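Abietadiene synthase, chloroplastic (Abies grandis, PDB 3S9V) belongs to the terpene synthase family of largely alpha-helical enzymes, with an N-terminal terpene synthase domain and a metal-binding terpene synthase domain. Local coordinates at residues P318-T323 / V341-F345; N349-F353 / A386-R392; L394-L398 / V417-L421. All blocks are in the same frame, centred on the assembly; numbering follows the deposited sequence.

Contact 1 (P318-T323 / V341-F345); sequences PDIDDT and VLKTF
Phe345 lays one face of its ring over the start of helix 320-332, against Ile320. Ile320 CB sits 3.9 Å from the Phe345 ring centroid and 18° off the ring normal, a CH-pi contact. The Ile320 chain then runs back along the ring toward its root, so that CD1 comes 3.7 Å from Phe345 CB. Its CG1 lies opposite the backbone N (chi1 -155°), which turns this branch along the ring. Backbone joins the same face nearer the rim, with Ile320 N 3.1 Å from Phe345 CE2. The opposite face is covered by Thr344 CG2. The Pro318 carbonyl comes in at the ring edge, its O 3.6 Å from Phe345 CE2, while the Pro318 ring packs near CZ from the side of Thr344. Beyond the ring, Thr323 CG2 meets Val341 CG2 at 3.5 Å, the two side chains running alongside each other, head to tail.

Residues 319-322 read Asp-Ile-Asp-Asp, the DxDD signature of class II terpene synthases. Asp319 is the N-cap. Its OD2 accepts from Asp322 N at 2.9 Å, in a nearly straight bond of 169° that arrives from above the carboxylate plane. Asp319 O is gripped twice, by Thr323 N at 3.0 Å and by Thr323 OG1 at 2.9 Å. No hydrogen bond joins the two segments to each other.

The site is buried among helices. Ile320 rests on Val369 of helix 363-373, while Leu342 reaches Ile382 and Met383 of helix 381-397. Asp322 lies against Phe271 and Trp275 of helix 269-282, and no strand takes part.

Contact 2 (N349-F353 / A386-R392); sequences NGEFF and AKLCTER
Arg392 reaches across to Glu351 in a salt bridge that ties a loop to helix 381-397. Both belong to the all-helical N-terminal domain of the terpene synthases. Arg392 NH2 donates to Glu351 OE2 at 3.1 Å, with an N-H...O angle of 145°. It meets the syn lone pair of OE2, but the oxygen is tilted out of the guanidinium plane. The Glu351 chain bends at chi2, and this brings its carboxylate round to the helix. The other oxygen, OE1, has a salt bridge to Arg361. A water donates to Cys389 O and accepts a weak bond from Arg392 NH1; it also lies close to Glu351 OE1, though that distance is too short to be trusted. Each carboxylate oxygen thus has an arginine partner, and the two arginines would probably stabilise its negative charge.

Further in, the sulfur of Cys389 accepts from the loop backbone. Phe352 N donates to Cys389 SG at 3.4 Å in a nearly straight bond of 167°. The thiol lies opposite the backbone N of Cys389 (chi1 166°), which carries it off the helix toward the loop. Gly350 O packs on Cys389 CB at 3.8 Å.

The Phe352 ring then closes against the helix. Cys389 CB is at its edge, 3.9 Å from Phe352 CD1, and the sulfur also lies at the ring edge, a sulfur-aromatic contact. Ala386 CB is over one face, offset toward the rim and 4.3 Å from the ring centroid, a CH-pi contact. Ile382, one turn before Ala386, and Glu385, just before it, also touch Phe352. Phe352 CE1 comes 3.6 Å from the backbone atom Ala386 N.

Contact 3 (L394-L398 / V417-L421); sequences LRNAL and VEYAL
Leu421 points from helix 413-422 toward helix 381-397. Its CB lies over one face of the Arg395 guanidinium, 4.0 Å from Arg395 NH2. Beyond CG, the branch CD1 does most of the touching. Leu421 CD1 is 3.7 Å from Arg395 CG and 3.9 Å from Leu394 CB. It also stands 4.1 Å from Leu398 CD1. The same methyl also lies over the guanidinium face, offset toward its rim. The other branch, CD2, turns to Glu391 on the same helix as Arg395. Arg395 is extended from CG to NE, so its chain crosses Leu421 obliquely and brings apolar carbon as well as the flat group against it.

This is apolar helix-to-helix packing within the all-helical N-terminal terpene synthase domain. Each segment offers a pair spaced four residues apart, Leu394 with Leu398 and Val417 with Leu421. No hydrogen bond crosses between them.

Val417 and Leu398 meet tip to tip. Val417 CG1, opposite its own backbone N (chi1 174°), reaches Leu398 CD2 at 3.7 Å. It also touches Leu394 CB at 4.0 Å. Val363 of helix 363-373 packs on Val417 as well. At the exposed border, Glu418 CG passes 4.0 Å from Leu398 CD1. Arg414, one turn earlier on the same helix, forms a salt bridge with the Glu418 carboxylate and donates to Leu398 O.

Overall arrangement
Contact 1 is buried, while contacts 2 and 3 are only partly so, each with exposed arginine at its border. Contacts 1 and 2 are centred 13 Å apart and touch directly: Phe345 O and Phe353 N form a probable hydrogen bond, and Ile320 packs on Phe352. Contacts 2 and 3 share helix 381-397, and Glu391 meets Leu421 between them. Contacts 1 and 3 do not touch; their nearest atoms are about 11 Å apart. The chemistry differs with place. Contact 1 presses an aromatic ring on a helix start. Contact 2 adds charge, water and sulfur where a loop meets a helix. Contact 3 is mainly aliphatic, between two helices.

Contact 1 (P318-T323 / V341-F345)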
ATOM      1  N   PRO A 318     -18.784   9.604  -3.069  1.00 27.95           N
ATOM      2  CA  PRO A 318     -17.520   8.868  -3.062  1.00 26.67           C
ATOM      3  C   PRO A 318     -16.648   9.413  -1.947  1.00 26.51           C
ATOM      4  O   PRO A 318     -16.931  10.486  -1.410  1.00 25.14           O
ATOM      5  CB  PRO A 318     -16.945   9.180  -4.436  1.00 24.58           C
ATOM      6  CG  PRO A 318     -17.342  10.628  -4.609  1.00 28.42           C
ATOM      7  CD  PRO A 318     -18.791  10.630  -4.130  1.00 24.79           C
ATOM      8  N   ASP A 319     -15.602   8.675  -1.591  1.00 25.96           N
ATOM      9  CA  ASP A 319     -14.676   9.140  -0.564  1.00 26.46           C
ATOM     10  C   ASP A 319     -13.254   8.926  -1.062  1.00 23.78           C
ATOM     11  O   ASP A 319     -12.970   7.956  -1.766  1.00 21.36           O
ATOM     12  CB  ASP A 319     -14.890   8.409   0.761  1.00 20.24           C
ATOM     13  CG  ASP A 319     -14.477   6.963   0.704  1.00 24.14           C
ATOM     14  OD1 ASP A 319     -15.213   6.155   0.104  1.00 36.18           O
ATOM     15  OD2 ASP A 319     -13.409   6.637   1.260  1.00 23.36           O
ATOM     16  N   ILE A 320     -12.360   9.833  -0.689  1.00 19.31           N
ATOM     17  CA  ILE A 320     -10.981   9.765  -1.135  1.00 19.03           C
ATOM     18  C   ILE A 320     -10.247   8.487  -0.722  1.00 21.78           C
ATOM     19  O   ILE A 320      -9.359   8.029  -1.435  1.00 22.72           O
ATOM     20  CB  ILE A 320     -10.189  10.994  -0.643  1.00 19.42           C
ATOM     21  CG1 ILE A 320      -8.998  11.248  -1.569  1.00 20.96           C
ATOM     22  CG2 ILE A 320      -9.717  10.777   0.789  1.00 15.16           C
ATOM     23  CD1 ILE A 320      -8.277  12.545  -1.279  1.00 10.21           C
ATOM     24  N   ASP A 321     -10.624   7.900   0.411  1.00 20.98           N
ATOM     25  CA  ASP A 321      -9.952   6.690   0.879  1.00 21.78           C
ATOM     26  C   ASP A 321     -10.220   5.506  -0.049  1.00 20.20           C
ATOM     27  O   ASP A 321      -9.280   4.887  -0.534  1.00 17.76           O
ATOM     28  CB  ASP A 321     -10.385   6.352   2.316  1.00 23.35           C
ATOM     29  CG  ASP A 321      -9.321   5.564   3.086  1.00 36.65           C
ATOM     30  OD1 ASP A 321      -8.229   5.285   2.524  1.00 26.22           O
ATOM     31  OD2 ASP A 321      -9.579   5.230   4.264  1.00 35.33           O
ATOM     32  N   ASP A 322     -11.493   5.194  -0.295  1.00 21.42           N
ATOM     33  CA  ASP A 322     -11.847   4.086  -1.184  1.00 20.11           C
ATOM     34  C   ASP A 322     -11.398   4.372  -2.618  1.00 23.10           C
ATOM     35  O   ASP A 322     -11.000   3.461  -3.347  1.00 25.17           O
ATOM     36  CB  ASP A 322     -13.359   3.846  -1.204  1.00 19.67           C
ATOM     37  CG  ASP A 322     -13.874   3.212   0.068  1.00 32.98           C
ATOM     38  OD1 ASP A 322     -14.338   3.954   0.958  1.00 38.31           O
ATOM     39  OD2 ASP A 322     -13.809   1.968   0.183  1.00 33.11           O
ATOM     40  N   THR A 323     -11.484   5.636  -3.024  1.00 17.08           N
ATOM     41  CA  THR A 323     -11.098   6.027  -4.376  1.00 18.79           C
ATOM     42  C   THR A 323      -9.593   5.931  -4.578  1.00 15.51           C
ATOM     43  O   THR A 323      -9.133   5.458  -5.611  1.00 19.21           O
ATOM     44  CB  THR A 323     -11.551   7.460  -4.700  1.00 13.40           C
ATOM     45  OG1 THR A 323     -12.978   7.534  -4.615  1.00 22.52           O
ATOM     46  CG2 THR A 323     -11.110   7.847  -6.105  1.00 17.90           C
ATOM     47  N   VAL A 341     -10.145  10.821 -11.044  1.00 24.21           N
ATOM     48  CA  VAL A 341     -11.067  10.528  -9.945  1.00 21.72           C
ATOM     49  C   VAL A 341     -10.733  11.351  -8.701  1.00 20.95           C
ATOM     50  O   VAL A 341     -11.624  11.691  -7.925  1.00 20.43           O
ATOM     51  CB  VAL A 341     -11.055   9.017  -9.545  1.00 22.25           C
ATOM     52  CG1 VAL A 341     -11.639   8.167 -10.653  1.00 21.63           C
ATOM     53  CG2 VAL A 341      -9.646   8.572  -9.224  1.00 14.99           C
ATOM     54  N   LEU A 342      -9.457  11.671  -8.515  1.00 17.88           N
ATOM     55  CA  LEU A 342      -9.030  12.450  -7.358  1.00 20.35           C
ATOM     56  C   LEU A 342      -9.448  13.922  -7.403  1.00 22.99           C
ATOM     57  O   LEU A 342      -9.502  14.584  -6.368  1.00 21.88           O
ATOM     58  CB  LEU A 342      -7.511  12.370  -7.191  1.00 19.67           C
ATOM     59  CG  LEU A 342      -6.894  11.006  -6.883  1.00 25.59           C
ATOM     60  CD1 LEU A 342      -5.400  11.181  -6.707  1.00 18.17           C
ATOM     61  CD2 LEU A 342      -7.511  10.408  -5.614  1.00 21.60           C
ATOM     62  N   LYS A 343      -9.737  14.437  -8.594  1.00 25.90           N
ATOM     63  CA  LYS A 343     -10.143  15.835  -8.728  1.00 26.49           C
ATOM     64  C   LYS A 343     -11.364  16.152  -7.869  1.00 27.24           C
ATOM     65  O   LYS A 343     -11.535  17.270  -7.391  1.00 27.52           O
ATOM     66  CB  LYS A 343     -10.425  16.163 -10.198  1.00 33.58           C
ATOM     67  CG  LYS A 343      -9.164  16.422 -11.036  1.00 36.68           C
ATOM     68  CD  LYS A 343      -9.509  16.603 -12.516  1.00 45.85           C
ATOM     69  CE  LYS A 343      -8.352  17.208 -13.311  1.00 43.77           C
ATOM     70  NZ  LYS A 343      -7.084  16.430 -13.231  1.00 46.95           N
ATOM     71  N   THR A 344     -12.205  15.150  -7.659  1.00 29.22           N
ATOM     72  CA  THR A 344     -13.408  15.300  -6.851  1.00 30.04           C
ATOM     73  C   THR A 344     -13.107  15.723  -5.406  1.00 31.31           C
ATOM     74  O   THR A 344     -13.955  16.325  -4.740  1.00 28.34           O
ATOM     75  CB  THR A 344     -14.195  13.966  -6.804  1.00 30.93           C
ATOM     76  OG1 THR A 344     -14.673  13.645  -8.113  1.00 40.09           O
ATOM     77  CG2 THR A 344     -15.367  14.055  -5.843  1.00 31.62           C
ATOM     78  N   PHE A 345     -11.903  15.412  -4.927  1.00 28.95           N
ATOM     79  CA  PHE A 345     -11.536  15.717  -3.548  1.00 25.90           C
ATOM     80  C   PHE A 345     -10.575  16.888  -3.332  1.00 27.12           C
ATOM     81  O   PHE A 345     -10.189  17.190  -2.199  1.00 26.13           O
ATOM     82  CB  PHE A 345     -10.980  14.448  -2.907  1.00 18.67           C
ATOM     83  CG  PHE A 345     -11.885  13.254  -3.067  1.00 23.98           C
ATOM     84  CD1 PHE A 345     -11.737  12.392  -4.150  1.00 22.83           C
ATOM     85  CD2 PHE A 345     -12.931  13.028  -2.172  1.00 10.92           C
ATOM     86  CE1 PHE A 345     -12.616  11.328  -4.339  1.00 15.79           C
ATOM     87  CE2 PHE A 345     -13.812  11.968  -2.356  1.00 13.80           C
ATOM     88  CZ  PHE A 345     -13.652  11.119  -3.440  1.00 10.27           C
TER

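Contact 2 (N349-F353 / A386-R392)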
ATOM      1  N   ASN A 349      -7.486  25.292  -3.467  1.00 42.32           N
ATOM      2  CA  ASN A 349      -6.114  25.584  -3.062  1.00 43.78           C
ATOM      3  C   ASN A 349      -5.134  24.423  -3.133  1.00 44.87           C
ATOM      4  O   ASN A 349      -3.975  24.565  -2.742  1.00 47.21           O
ATOM      5  CB  ASN A 349      -6.103  26.152  -1.643  1.00 47.41           C
ATOM      6  CG  ASN A 349      -6.888  27.444  -1.527  1.00 53.30           C
ATOM      7  OD1 ASN A 349      -6.542  28.452  -2.145  1.00 59.37           O
ATOM      8  ND2 ASN A 349      -7.954  27.419  -0.734  1.00 53.16           N
ATOM      9  N   GLY A 350      -5.585  23.272  -3.615  1.00 43.06           N
ATOM     10  CA  GLY A 350      -4.683  22.140  -3.715  1.00 38.89           C
ATOM     11  C   GLY A 350      -4.636  21.211  -2.513  1.00 35.53           C
ATOM     12  O   GLY A 350      -3.759  20.349  -2.432  1.00 35.44           O
ATOM     13  N   GLU A 351      -5.552  21.392  -1.567  1.00 32.84           N
ATOM     14  CA  GLU A 351      -5.607  20.523  -0.398  1.00 29.41           C
ATOM     15  C   GLU A 351      -6.629  19.442  -0.700  1.00 24.86           C
ATOM     16  O   GLU A 351      -7.627  19.705  -1.364  1.00 23.20           O
ATOM     17  CB  GLU A 351      -6.037  21.302   0.844  1.00 32.81           C
ATOM     18  CG  GLU A 351      -4.984  22.253   1.355  1.00 42.04           C
ATOM     19  CD  GLU A 351      -3.650  21.563   1.553  1.00 51.54           C
ATOM     20  OE1 GLU A 351      -3.605  20.564   2.305  1.00 50.20           O
ATOM     21  OE2 GLU A 351      -2.650  22.018   0.956  1.00 58.25           O
ATOM     22  N   PHE A 352      -6.377  18.226  -0.237  1.00 23.18           N
ATOM     23  CA  PHE A 352      -7.313  17.134  -0.477  1.00 21.41           C
ATOM     24  C   PHE A 352      -8.003  16.715   0.810  1.00 23.27           C
ATOM     25  O   PHE A 352      -7.375  16.653   1.868  1.00 23.30           O
ATOM     26  CB  PHE A 352      -6.598  15.929  -1.085  1.00 21.22           C
ATOM     27  CG  PHE A 352      -6.067  16.177  -2.459  1.00 22.83           C
ATOM     28  CD1 PHE A 352      -4.967  17.003  -2.652  1.00 15.28           C
ATOM     29  CD2 PHE A 352      -6.676  15.590  -3.565  1.00 12.22           C
ATOM     30  CE1 PHE A 352      -4.476  17.238  -3.924  1.00 17.50           C
ATOM     31  CE2 PHE A 352      -6.198  15.817  -4.841  1.00 15.73           C
ATOM     32  CZ  PHE A 352      -5.094  16.644  -5.024  1.00 24.21           C
ATOM     33  N   PHE A 353      -9.299  16.427   0.704  1.00 16.12           N
ATOM     34  CA  PHE A 353     -10.095  16.020   1.848  1.00 17.73           C
ATOM     35  C   PHE A 353     -10.845  14.725   1.516  1.00 18.23           C
ATOM     36  O   PHE A 353     -10.957  14.356   0.349  1.00 16.44           O
ATOM     37  CB  PHE A 353     -11.044  17.164   2.219  1.00 21.08           C
ATOM     38  CG  PHE A 353     -10.324  18.441   2.591  1.00 13.99           C
ATOM     39  CD1 PHE A 353      -9.823  18.625   3.877  1.00 14.72           C
ATOM     40  CD2 PHE A 353     -10.102  19.431   1.642  1.00 18.25           C
ATOM     41  CE1 PHE A 353      -9.109  19.778   4.213  1.00 19.81           C
ATOM     42  CE2 PHE A 353      -9.387  20.590   1.961  1.00 23.74           C
ATOM     43  CZ  PHE A 353      -8.891  20.763   3.252  1.00 28.70           C
ATOM     44  N   ALA A 386      -1.394  15.736  -4.937  1.00 19.98           N
ATOM     45  CA  ALA A 386      -1.809  14.826  -3.873  1.00 22.68           C
ATOM     46  C   ALA A 386      -0.591  14.439  -3.057  1.00 25.29           C
ATOM     47  O   ALA A 386      -0.649  14.384  -1.835  1.00 29.37           O
ATOM     48  CB  ALA A 386      -2.475  13.571  -4.451  1.00 14.06           C
ATOM     49  N   LYS A 387       0.515  14.174  -3.744  1.00 25.22           N
ATOM     50  CA  LYS A 387       1.756  13.804  -3.079  1.00 28.94           C
ATOM     51  C   LYS A 387       2.208  14.919  -2.130  1.00 27.26           C
ATOM     52  O   LYS A 387       2.559  14.663  -0.980  1.00 25.99           O
ATOM     53  CB  LYS A 387       2.852  13.532  -4.121  1.00 34.33           C
ATOM     54  CG  LYS A 387       4.219  13.183  -3.529  1.00 35.47           C
ATOM     55  CD  LYS A 387       5.341  13.268  -4.567  1.00 33.13           C
ATOM     56  CE  LYS A 387       5.222  12.186  -5.635  1.00 43.79           C
ATOM     57  NZ  LYS A 387       6.330  12.244  -6.641  1.00 42.17           N
ATOM     58  N   LEU A 388       2.191  16.157  -2.609  1.00 28.20           N
ATOM     59  CA  LEU A 388       2.617  17.289  -1.784  1.00 30.02           C
ATOM     60  C   LEU A 388       1.732  17.515  -0.557  1.00 25.63           C
ATOM     61  O   LEU A 388       2.239  17.647   0.554  1.00 26.46           O
ATOM     62  CB  LEU A 388       2.674  18.565  -2.629  1.00 33.33           C
ATOM     63  CG  LEU A 388       3.696  18.537  -3.767  1.00 42.64           C
ATOM     64  CD1 LEU A 388       3.602  19.821  -4.573  1.00 42.16           C
ATOM     65  CD2 LEU A 388       5.098  18.361  -3.195  1.00 45.57           C
ATOM     66  N   CYS A 389       0.417  17.557  -0.763  1.00 24.54           N
ATOM     67  CA  CYS A 389      -0.537  17.768   0.327  1.00 22.01           C
ATOM     68  C   CYS A 389      -0.431  16.681   1.389  1.00 23.45           C
ATOM     69  O   CYS A 389      -0.334  16.978   2.572  1.00 25.53           O
ATOM     70  CB  CYS A 389      -1.975  17.804  -0.215  1.00 19.74           C
ATOM     71  SG  CYS A 389      -3.291  17.660   1.044  0.48  6.75           S
ATOM     72  N   THR A 390      -0.449  15.423   0.962  1.00 22.74           N
ATOM     73  CA  THR A 390      -0.365  14.318   1.905  1.00 23.14           C
ATOM     74  C   THR A 390       0.957  14.305   2.663  1.00 25.08           C
ATOM     75  O   THR A 390       0.983  14.000   3.851  1.00 26.51           O
ATOM     76  CB  THR A 390      -0.592  12.938   1.214  1.00 20.03           C
ATOM     77  OG1 THR A 390       0.350  12.749   0.147  1.00 21.86           O
ATOM     78  CG2 THR A 390      -2.011  12.846   0.677  1.00 17.85           C
ATOM     79  N   GLU A 391       2.051  14.646   1.989  1.00 24.23           N
ATOM     80  CA  GLU A 391       3.344  14.671   2.661  1.00 29.64           C
ATOM     81  C   GLU A 391       3.364  15.700   3.784  1.00 30.53           C
ATOM     82  O   GLU A 391       3.772  15.390   4.903  1.00 29.39           O
ATOM     83  CB  GLU A 391       4.476  14.972   1.675  1.00 29.47           C
ATOM     84  CG  GLU A 391       5.147  13.726   1.122  1.00 43.73           C
ATOM     85  CD  GLU A 391       6.458  14.031   0.416  1.00 54.44           C
ATOM     86  OE1 GLU A 391       6.422  14.628  -0.683  1.00 54.31           O
ATOM     87  OE2 GLU A 391       7.527  13.681   0.968  1.00 58.87           O
ATOM     88  N   ARG A 392       2.924  16.920   3.493  1.00 31.64           N
ATOM     89  CA  ARG A 392       2.908  17.956   4.521  1.00 32.75           C
ATOM     90  C   ARG A 392       1.986  17.576   5.673  1.00 32.03           C
ATOM     91  O   ARG A 392       2.291  17.826   6.841  1.00 33.46           O
ATOM     92  CB  ARG A 392       2.488  19.304   3.924  1.00 37.44           C
ATOM     93  CG  ARG A 392       3.595  19.961   3.109  1.00 41.74           C
ATOM     94  CD  ARG A 392       3.238  21.355   2.605  1.00 53.47           C
ATOM     95  NE  ARG A 392       2.343  21.344   1.449  1.00 55.90           N
ATOM     96  CZ  ARG A 392       1.026  21.174   1.515  1.00 57.26           C
ATOM     97  NH1 ARG A 392       0.438  20.999   2.693  1.00 53.12           N
ATOM     98  NH2 ARG A 392       0.301  21.180   0.403  1.00 49.70           N
TER
HETATM   99  O   HOH W   1      -1.891  19.300   3.556  1.00 32.53           O

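Contact 3 (L394-L398 / V417-L421)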
ATOM      1  N   LEU A 394       0.998  14.361   6.581  1.00 29.69           N
ATOM      2  CA  LEU A 394       1.467  13.198   7.329  1.00 30.86           C
ATOM      3  C   LEU A 394       2.636  13.552   8.237  1.00 32.44           C
ATOM      4  O   LEU A 394       2.720  13.056   9.360  1.00 28.25           O
ATOM      5  CB  LEU A 394       1.864  12.056   6.384  1.00 24.42           C
ATOM      6  CG  LEU A 394       0.700  11.335   5.694  1.00 22.41           C
ATOM      7  CD1 LEU A 394       1.246  10.288   4.748  1.00 19.37           C
ATOM      8  CD2 LEU A 394      -0.212  10.693   6.736  1.00 20.67           C
ATOM      9  N   ARG A 395       3.529  14.414   7.753  1.00 33.99           N
ATOM     10  CA  ARG A 395       4.688  14.829   8.538  1.00 39.10           C
ATOM     11  C   ARG A 395       4.282  15.700   9.710  1.00 43.82           C
ATOM     12  O   ARG A 395       4.888  15.634  10.782  1.00 45.32           O
ATOM     13  CB  ARG A 395       5.706  15.569   7.665  1.00 34.93           C
ATOM     14  CG  ARG A 395       6.470  14.636   6.748  1.00 33.68           C
ATOM     15  CD  ARG A 395       7.558  15.338   5.969  1.00 40.50           C
ATOM     16  NE  ARG A 395       8.261  14.402   5.092  1.00 50.09           N
ATOM     17  CZ  ARG A 395       8.991  13.369   5.514  1.00 49.27           C
ATOM     18  NH1 ARG A 395       9.128  13.124   6.813  1.00 44.68           N
ATOM     19  NH2 ARG A 395       9.582  12.572   4.634  1.00 48.43           N
ATOM     20  N   ASN A 396       3.256  16.519   9.516  1.00 45.87           N
ATOM     21  CA  ASN A 396       2.800  17.367  10.603  1.00 45.89           C
ATOM     22  C   ASN A 396       2.033  16.510  11.618  1.00 46.64           C
ATOM     23  O   ASN A 396       1.891  16.885  12.782  1.00 48.19           O
ATOM     24  CB  ASN A 396       1.906  18.484  10.073  1.00 43.80           C
ATOM     25  CG  ASN A 396       1.584  19.514  11.132  1.00 50.33           C
ATOM     26  OD1 ASN A 396       2.468  20.216  11.622  1.00 46.55           O
ATOM     27  ND2 ASN A 396       0.312  19.605  11.500  1.00 49.77           N
ATOM     28  N   ALA A 397       1.553  15.352  11.171  1.00 45.07           N
ATOM     29  CA  ALA A 397       0.806  14.450  12.041  1.00 45.53           C
ATOM     30  C   ALA A 397       1.720  13.597  12.922  1.00 47.51           C
ATOM     31  O   ALA A 397       1.370  13.280  14.058  1.00 47.36           O
ATOM     32  CB  ALA A 397      -0.099  13.554  11.209  1.00 40.97           C
ATOM     33  N   LEU A 398       2.885  13.222  12.398  1.00 46.82           N
ATOM     34  CA  LEU A 398       3.835  12.408  13.153  1.00 51.94           C
ATOM     35  C   LEU A 398       4.414  13.158  14.346  1.00 54.96           C
ATOM     36  O   LEU A 398       5.219  12.610  15.098  1.00 55.56           O
ATOM     37  CB  LEU A 398       4.987  11.943  12.258  1.00 53.95           C
ATOM     38  CG  LEU A 398       4.720  10.847  11.228  1.00 50.67           C
ATOM     39  CD1 LEU A 398       5.994  10.588  10.440  1.00 48.83           C
ATOM     40  CD2 LEU A 398       4.253   9.580  11.926  1.00 44.05           C
ATOM     41  N   VAL A 417       3.026   5.102   8.587  1.00 20.09           N
ATOM     42  CA  VAL A 417       3.338   6.406   8.037  1.00 23.87           C
ATOM     43  C   VAL A 417       4.851   6.526   7.869  1.00 27.31           C
ATOM     44  O   VAL A 417       5.345   6.770   6.767  1.00 28.55           O
ATOM     45  CB  VAL A 417       2.823   7.530   8.957  1.00 22.11           C
ATOM     46  CG1 VAL A 417       3.292   8.889   8.449  1.00 23.68           C
ATOM     47  CG2 VAL A 417       1.298   7.478   9.013  1.00 22.84           C
ATOM     48  N   GLU A 418       5.587   6.333   8.958  1.00 27.66           N
ATOM     49  CA  GLU A 418       7.037   6.435   8.900  1.00 28.16           C
ATOM     50  C   GLU A 418       7.622   5.631   7.745  1.00 25.07           C
ATOM     51  O   GLU A 418       8.525   6.104   7.059  1.00 24.46           O
ATOM     52  CB  GLU A 418       7.663   5.983  10.222  1.00 27.25           C
ATOM     53  CG  GLU A 418       7.664   7.058  11.296  1.00 42.56           C
ATOM     54  CD  GLU A 418       8.330   6.597  12.580  1.00 62.27           C
ATOM     55  OE1 GLU A 418       8.486   7.426  13.506  1.00 63.76           O
ATOM     56  OE2 GLU A 418       8.697   5.402  12.662  1.00 69.90           O
ATOM     57  N   TYR A 419       7.109   4.421   7.527  1.00 22.74           N
ATOM     58  CA  TYR A 419       7.616   3.593   6.437  1.00 25.16           C
ATOM     59  C   TYR A 419       7.272   4.212   5.083  1.00 26.58           C
ATOM     60  O   TYR A 419       8.141   4.386   4.225  1.00 26.75           O
ATOM     61  CB  TYR A 419       7.037   2.180   6.493  1.00 21.14           C
ATOM     62  CG  TYR A 419       7.585   1.304   5.386  1.00 27.31           C
ATOM     63  CD1 TYR A 419       8.864   0.752   5.479  1.00 29.77           C
ATOM     64  CD2 TYR A 419       6.867   1.109   4.205  1.00 26.01           C
ATOM     65  CE1 TYR A 419       9.420   0.035   4.419  1.00 35.57           C
ATOM     66  CE2 TYR A 419       7.415   0.394   3.136  1.00 31.99           C
ATOM     67  CZ  TYR A 419       8.691  -0.137   3.250  1.00 34.11           C
ATOM     68  OH  TYR A 419       9.245  -0.825   2.193  1.00 42.20           O
ATOM     69  N   ALA A 420       5.998   4.545   4.903  1.00 23.45           N
ATOM     70  CA  ALA A 420       5.526   5.138   3.659  1.00 27.02           C
ATOM     71  C   ALA A 420       6.253   6.420   3.285  1.00 26.49           C
ATOM     72  O   ALA A 420       6.488   6.673   2.108  1.00 28.51           O
ATOM     73  CB  ALA A 420       4.026   5.403   3.738  1.00 25.32           C
ATOM     74  N   LEU A 421       6.610   7.231   4.275  1.00 25.85           N
ATOM     75  CA  LEU A 421       7.301   8.481   3.993  1.00 24.35           C
ATOM     76  C   LEU A 421       8.780   8.306   3.694  1.00 26.42           C
ATOM     77  O   LEU A 421       9.322   8.990   2.823  1.00 25.84           O
ATOM     78  CB  LEU A 421       7.119   9.477   5.144  1.00 25.82           C
ATOM     79  CG  LEU A 421       5.723  10.109   5.195  1.00 29.56           C
ATOM     80  CD1 LEU A 421       5.616  11.058   6.379  1.00 28.69           C
ATOM     81  CD2 LEU A 421       5.462  10.854   3.894  1.00 25.81           C
TER